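Local coordinates for putative lipoprotein (Bacteroides fragilis, PDB 3NQI), which is of unknown function but, as a putative lipoprotein, is probably tethered to the bacterial cell envelope by a lipid near its N-terminus, at residues V153-D158 with Y169-V174; A82-T87 with S197-E202. All coordinates share one frame; numbering follows the deposited sequence.

Contact 1 (V153-D158 with Y169-V174)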
loop_
_atom_site.group_PDB
_atom_site.type_symbol
_atom_site.label_atom_id
_atom_site.label_comp_id
_atom_site.label_asym_id
_atom_site.label_seq_id
_atom_site.Cartn_x
_atom_site.Cartn_y
_atom_site.Cartn_z
ATOM N N VAL A 153 9.563 -2.581 5.960
ATOM C CA VAL A 153 10.891 -2.375 6.534
ATOM C C VAL A 153 11.953 -3.103 5.684
ATOM O O VAL A 153 11.834 -4.298 5.372
ATOM C CB VAL A 153 10.942 -2.802 8.033
ATOM C CG1 VAL A 153 12.314 -2.405 8.741
ATOM C CG2 VAL A 153 9.723 -2.218 8.834
ATOM N N CYS A 154 12.963 -2.349 5.297
ATOM C CA CYS A 154 14.205 -2.857 4.716
ATOM C C CYS A 154 15.281 -2.874 5.806
ATOM O O CYS A 154 15.638 -1.820 6.391
ATOM C CB CYS A 154 14.648 -1.940 3.605
ATOM S SG CYS A 154 16.117 -2.565 2.773
ATOM N N TYR A 155 15.768 -4.062 6.133
ATOM C CA TYR A 155 16.873 -4.212 7.108
ATOM C C TYR A 155 18.171 -4.131 6.325
ATOM O O TYR A 155 18.574 -5.065 5.644
ATOM C CB TYR A 155 16.778 -5.508 7.935
ATOM C CG TYR A 155 15.506 -5.530 8.750
ATOM C CD1 TYR A 155 15.363 -4.723 9.875
ATOM C CD2 TYR A 155 14.436 -6.291 8.355
ATOM C CE1 TYR A 155 14.187 -4.708 10.598
ATOM C CE2 TYR A 155 13.253 -6.289 9.061
ATOM C CZ TYR A 155 13.119 -5.508 10.173
ATOM O OH TYR A 155 11.922 -5.470 10.842
ATOM N N THR A 156 18.847 -3.005 6.429
ATOM C CA THR A 156 19.957 -2.772 5.513
ATOM C C THR A 156 21.213 -3.629 5.764
ATOM O O THR A 156 21.966 -3.863 4.831
ATOM C CB THR A 156 20.281 -1.302 5.464
ATOM O OG1 THR A 156 20.601 -0.858 6.787
ATOM C CG2 THR A 156 19.086 -0.548 4.910
ATOM N N ASP A 157 21.416 -4.131 6.988
ATOM C CA ASP A 157 22.512 -5.085 7.253
ATOM C C ASP A 157 22.401 -6.331 6.387
ATOM O O ASP A 157 23.384 -6.974 6.136
ATOM C CB ASP A 157 22.546 -5.555 8.720
ATOM C CG ASP A 157 23.105 -4.493 9.683
ATOM O OD1 ASP A 157 23.621 -3.441 9.210
ATOM O OD2 ASP A 157 23.019 -4.718 10.913
ATOM N N ASP A 158 21.205 -6.671 5.945
ATOM C CA ASP A 158 21.018 -7.875 5.140
ATOM C C ASP A 158 21.383 -7.712 3.682
ATOM O O ASP A 158 21.439 -8.720 2.940
ATOM C CB ASP A 158 19.580 -8.378 5.256
ATOM C CG ASP A 158 19.221 -8.807 6.686
ATOM O OD1 ASP A 158 20.154 -9.004 7.504
ATOM O OD2 ASP A 158 18.018 -8.962 6.990
ATOM N N TYR A 169 10.148 -6.450 4.660
ATOM C CA TYR A 169 9.250 -7.114 5.599
ATOM C C TYR A 169 8.013 -6.248 5.841
ATOM O O TYR A 169 8.153 -5.077 6.097
ATOM C CB TYR A 169 9.962 -7.383 6.921
ATOM C CG TYR A 169 10.926 -8.513 6.787
ATOM C CD1 TYR A 169 12.170 -8.330 6.199
ATOM C CD2 TYR A 169 10.574 -9.812 7.221
ATOM C CE1 TYR A 169 13.029 -9.394 6.055
ATOM C CE2 TYR A 169 11.430 -10.871 7.067
ATOM C CZ TYR A 169 12.650 -10.654 6.481
ATOM O OH TYR A 169 13.533 -11.700 6.349
ATOM N N LEU A 170 6.812 -6.808 5.684
ATOM C CA LEU A 170 5.583 -6.107 6.156
ATOM C C LEU A 170 5.457 -6.248 7.645
ATOM O O LEU A 170 5.341 -7.387 8.156
ATOM C CB LEU A 170 4.343 -6.688 5.543
ATOM C CG LEU A 170 2.999 -6.085 5.989
ATOM C CD1 LEU A 170 2.984 -4.595 5.640
ATOM C CD2 LEU A 170 1.882 -6.797 5.235
ATOM N N ARG A 171 5.556 -5.122 8.358
ATOM C CA ARG A 171 5.310 -5.118 9.762
ATOM C C ARG A 171 3.926 -4.486 10.050
ATOM O O ARG A 171 3.683 -3.298 9.796
ATOM C CB ARG A 171 6.456 -4.435 10.540
ATOM C CG ARG A 171 7.842 -4.992 10.250
ATOM C CD ARG A 171 7.968 -6.512 10.534
ATOM N NE ARG A 171 9.357 -6.903 10.759
ATOM C CZ ARG A 171 9.812 -8.154 10.825
ATOM N NH1 ARG A 171 9.006 -9.197 10.684
ATOM N NH2 ARG A 171 11.103 -8.363 11.055
ATOM N N TYR A 172 3.016 -5.309 10.565
ATOM C CA TYR A 172 1.603 -4.945 10.754
ATOM C C TYR A 172 1.329 -4.864 12.216
ATOM O O TYR A 172 1.452 -5.860 12.949
ATOM C CB TYR A 172 0.721 -5.996 10.108
ATOM C CG TYR A 172 -0.763 -5.903 10.309
ATOM C CD1 TYR A 172 -1.410 -4.677 10.569
ATOM C CD2 TYR A 172 -1.555 -7.049 10.202
ATOM C CE1 TYR A 172 -2.778 -4.612 10.770
ATOM C CE2 TYR A 172 -2.951 -7.003 10.340
ATOM C CZ TYR A 172 -3.575 -5.773 10.617
ATOM O OH TYR A 172 -4.920 -5.662 10.798
ATOM N N LYS A 173 1.035 -3.643 12.669
ATOM C CA LYS A 173 0.775 -3.361 14.033
ATOM C C LYS A 173 -0.658 -2.815 14.177
ATOM O O LYS A 173 -1.063 -1.901 13.430
ATOM C CB LYS A 173 1.774 -2.316 14.566
ATOM C CG LYS A 173 1.640 -2.067 16.040
ATOM C CD LYS A 173 2.684 -1.076 16.574
ATOM N N VAL A 174 -1.427 -3.414 15.093
ATOM C CA VAL A 174 -2.745 -2.918 15.532
ATOM C C VAL A 174 -2.559 -2.247 16.882
ATOM O O VAL A 174 -2.057 -2.877 17.810
ATOM C CB VAL A 174 -3.781 -4.047 15.613
ATOM C CG1 VAL A 174 -5.224 -3.547 16.024
ATOM C CG2 VAL A 174 -3.855 -4.798 14.290
#
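V153 and Y169 form an antiparallel hydrogen-bonded pair: V153 N donates to Y169 O at 2.9 Å, and Y169 N returns a bond to V153 O at 2.8 Å. Y155 lies two residues past this pair on one strand and R171 two past it on the other, so they meet diagonally across one face of the sheet. R171 grips Y155 OH side-on, with NE at 2.9 Å and NH2 at 3.0 Å from that one oxygen, which lies at the edge of the guanidinium and near its plane. A bend in the arginine chain at chi2 (-58°) turns the group back toward the tyrosine. D95 OD1 also hydrogen-bonds to Y155 OH, so three polar atoms, two of them from R171, surround the phenol oxygen. Among the aromatic contacts, the Y155 edge is directed at the Y169 ring in an offset edge-to-face pair, planes 60° apart, with Y155 CE2 3.7 Å from Y169 CD1. Apolar packing completes the group: V153 CG2 touches R171 CG at 3.6 Å, while V153 CG1, on the same strand as Y155, lies over the rim of one face of its ring. This is cross-strand packing on one face of a beta hairpin, strands 148-155 and 165-174.

Contact 2 (A82-T87 with S197-E202)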
loop_
_atom_site.group_PDB
_atom_site.type_symbol
_atom_site.label_atom_id
_atom_site.label_comp_id
_atom_site.label_asym_id
_atom_site.label_seq_id
_atom_site.Cartn_x
_atom_site.Cartn_y
_atom_site.Cartn_z
ATOM N N ALA A 82 1.359 4.869 2.865
ATOM C CA ALA A 82 1.906 4.116 3.973
ATOM C C ALA A 82 3.442 4.273 4.069
ATOM O O ALA A 82 4.089 4.712 3.132
ATOM C CB ALA A 82 1.479 2.626 3.881
ATOM N N THR A 83 4.005 4.007 5.254
ATOM C CA THR A 83 5.410 4.230 5.505
ATOM C C THR A 83 6.352 3.096 5.167
ATOM O O THR A 83 6.140 1.953 5.554
ATOM C CB THR A 83 5.599 4.525 6.970
ATOM O OG1 THR A 83 4.750 5.622 7.239
ATOM C CG2 THR A 83 7.050 4.862 7.309
ATOM N N ALA A 84 7.392 3.426 4.417
ATOM C CA ALA A 84 8.499 2.482 4.171
ATOM C C ALA A 84 9.746 3.023 4.859
ATOM O O ALA A 84 10.041 4.203 4.764
ATOM C CB ALA A 84 8.718 2.318 2.694
ATOM N N ILE A 85 10.439 2.188 5.603
ATOM C CA ILE A 85 11.624 2.600 6.301
ATOM C C ILE A 85 12.847 1.676 6.073
ATOM O O ILE A 85 12.704 0.519 5.627
ATOM C CB ILE A 85 11.378 2.755 7.805
ATOM C CG1 ILE A 85 11.051 1.437 8.444
ATOM C CG2 ILE A 85 10.261 3.803 8.145
ATOM C CD1 ILE A 85 11.877 1.231 9.662
ATOM N N THR A 86 14.051 2.203 6.357
ATOM C CA THR A 86 15.242 1.396 6.408
ATOM C C THR A 86 15.694 1.465 7.839
ATOM O O THR A 86 15.533 2.474 8.480
ATOM C CB THR A 86 16.375 1.971 5.544
ATOM O OG1 THR A 86 16.581 3.339 5.906
ATOM C CG2 THR A 86 16.002 1.912 4.069
ATOM N N THR A 87 16.195 0.365 8.344
ATOM C CA THR A 87 16.845 0.350 9.640
ATOM C C THR A 87 17.890 -0.780 9.505
ATOM O O THR A 87 17.740 -1.626 8.656
ATOM C CB THR A 87 15.838 0.107 10.757
ATOM O OG1 THR A 87 16.497 0.236 12.012
ATOM C CG2 THR A 87 15.206 -1.314 10.640
ATOM N N SER A 197 11.828 5.299 -2.865
ATOM C CA SER A 197 13.058 5.858 -3.420
ATOM C C SER A 197 14.185 5.854 -2.402
ATOM O O SER A 197 15.339 5.568 -2.738
ATOM C CB SER A 197 12.828 7.269 -3.946
ATOM O OG SER A 197 11.935 7.219 -5.036
ATOM N N GLN A 198 13.863 6.126 -1.170
ATOM C CA GLN A 198 14.913 6.140 -0.137
ATOM C C GLN A 198 15.436 4.723 0.096
ATOM O O GLN A 198 16.642 4.531 0.202
ATOM C CB GLN A 198 14.440 6.763 1.164
ATOM C CG GLN A 198 14.260 8.300 1.066
ATOM C CD GLN A 198 13.804 8.947 2.362
ATOM O OE1 GLN A 198 13.404 8.262 3.292
ATOM N NE2 GLN A 198 13.887 10.283 2.429
ATOM N N ILE A 199 14.537 3.739 0.031
ATOM C CA ILE A 199 14.905 2.341 0.212
ATOM C C ILE A 199 15.811 1.905 -0.939
ATOM O O ILE A 199 16.856 1.284 -0.722
ATOM C CB ILE A 199 13.701 1.390 0.242
ATOM C CG1 ILE A 199 12.625 1.825 1.245
ATOM C CG2 ILE A 199 14.181 0.008 0.571
ATOM C CD1 ILE A 199 13.151 2.326 2.534
ATOM N N LEU A 200 15.389 2.247 -2.165
ATOM C CA LEU A 200 16.166 1.933 -3.364
ATOM C C LEU A 200 17.557 2.570 -3.336
ATOM O O LEU A 200 18.512 1.915 -3.717
ATOM C CB LEU A 200 15.404 2.268 -4.642
ATOM C CG LEU A 200 14.190 1.379 -4.957
ATOM C CD1 LEU A 200 13.207 2.022 -6.000
ATOM C CD2 LEU A 200 14.642 -0.007 -5.455
ATOM N N ARG A 201 17.662 3.809 -2.861
ATOM C CA ARG A 201 18.929 4.506 -2.758
ATOM C C ARG A 201 19.894 3.725 -1.839
ATOM O O ARG A 201 21.056 3.498 -2.202
ATOM C CB ARG A 201 18.707 5.931 -2.238
ATOM C CG ARG A 201 19.833 6.885 -2.529
ATOM C CD ARG A 201 19.758 8.148 -1.685
ATOM N NE ARG A 201 19.376 7.853 -0.312
ATOM C CZ ARG A 201 20.148 7.299 0.618
ATOM N NH1 ARG A 201 21.381 6.939 0.378
ATOM N NH2 ARG A 201 19.641 7.069 1.814
ATOM N N GLU A 202 19.405 3.305 -0.666
ATOM C CA GLU A 202 20.216 2.532 0.295
ATOM C C GLU A 202 20.588 1.162 -0.221
ATOM O O GLU A 202 21.708 0.727 -0.046
ATOM C CB GLU A 202 19.550 2.416 1.674
ATOM C CG GLU A 202 19.766 3.666 2.495
ATOM C CD GLU A 202 21.226 3.846 2.914
ATOM O OE1 GLU A 202 21.642 3.243 3.918
ATOM O OE2 GLU A 202 22.004 4.524 2.260
HETATM O O HOH W 1 12.104 5.065 3.513
#
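I199, and more lightly E202, bring helix 197-207 against A84 and T86, with Q198 joining through a water. Q198 works at a distance: water 1 donates a short bond to A84 O, 2.6 Å away, and a weak one to Q198 OE1 at 3.5 Å, a loose bridge from the strand's backbone to the helix. I199 does most of the packing. CG1 lies anti to the carbonyl carbon (chi1 -52°), and the turn at chi2 (-41°) carries CD1 to the strand, where it comes 3.6 Å from I85 O and also meets T86 CG2. That methyl pair looks unusually tight, but I199 is modelled in two conformers, so the closeness is doubtful. CG1 itself rests 4.2 Å from A84 CB. This is a helix laid over a face of a beta sheet: the axes of strand 84-87 and helix 197-202 come within 8.0 Å of each other at 30°, and I199 also reaches C154, L166 and L168, side chains of the neighbouring hairpin strands. L200 leaves the helix on the side away from the strand; its side chain touches L166, P212 and Y242. R201 is modelled in two conformers, so its salt bridge to E202, NH1 3.1 Å from OE2, is doubtful. E202 touches the strand with the aliphatic base of its side chain, CB standing 4.3 Å from T86 CG2.

The centres of contacts 1 and 2 lie about 10 Å apart, in the same part of the beta structure. Strand 148-155 runs between strand 165-174, its antiparallel hairpin partner, and strand 78-87, its parallel neighbour. Probable hydrogen bonds stitch the latter join, C154 N to I85 O at 2.9 Å and T156 N to T87 O at 2.8 Å. Along the chain the order is 82-87, 153-158, 169-174, 197-202, so the hairpin of contact 1 falls within the long connection spanned by contact 2. The two work on opposite faces: helix 197-207 covers the face of A84, T86 and C154, while the face of V153, Y155 and T87 carries the tyrosine and arginine side chains of the hairpin.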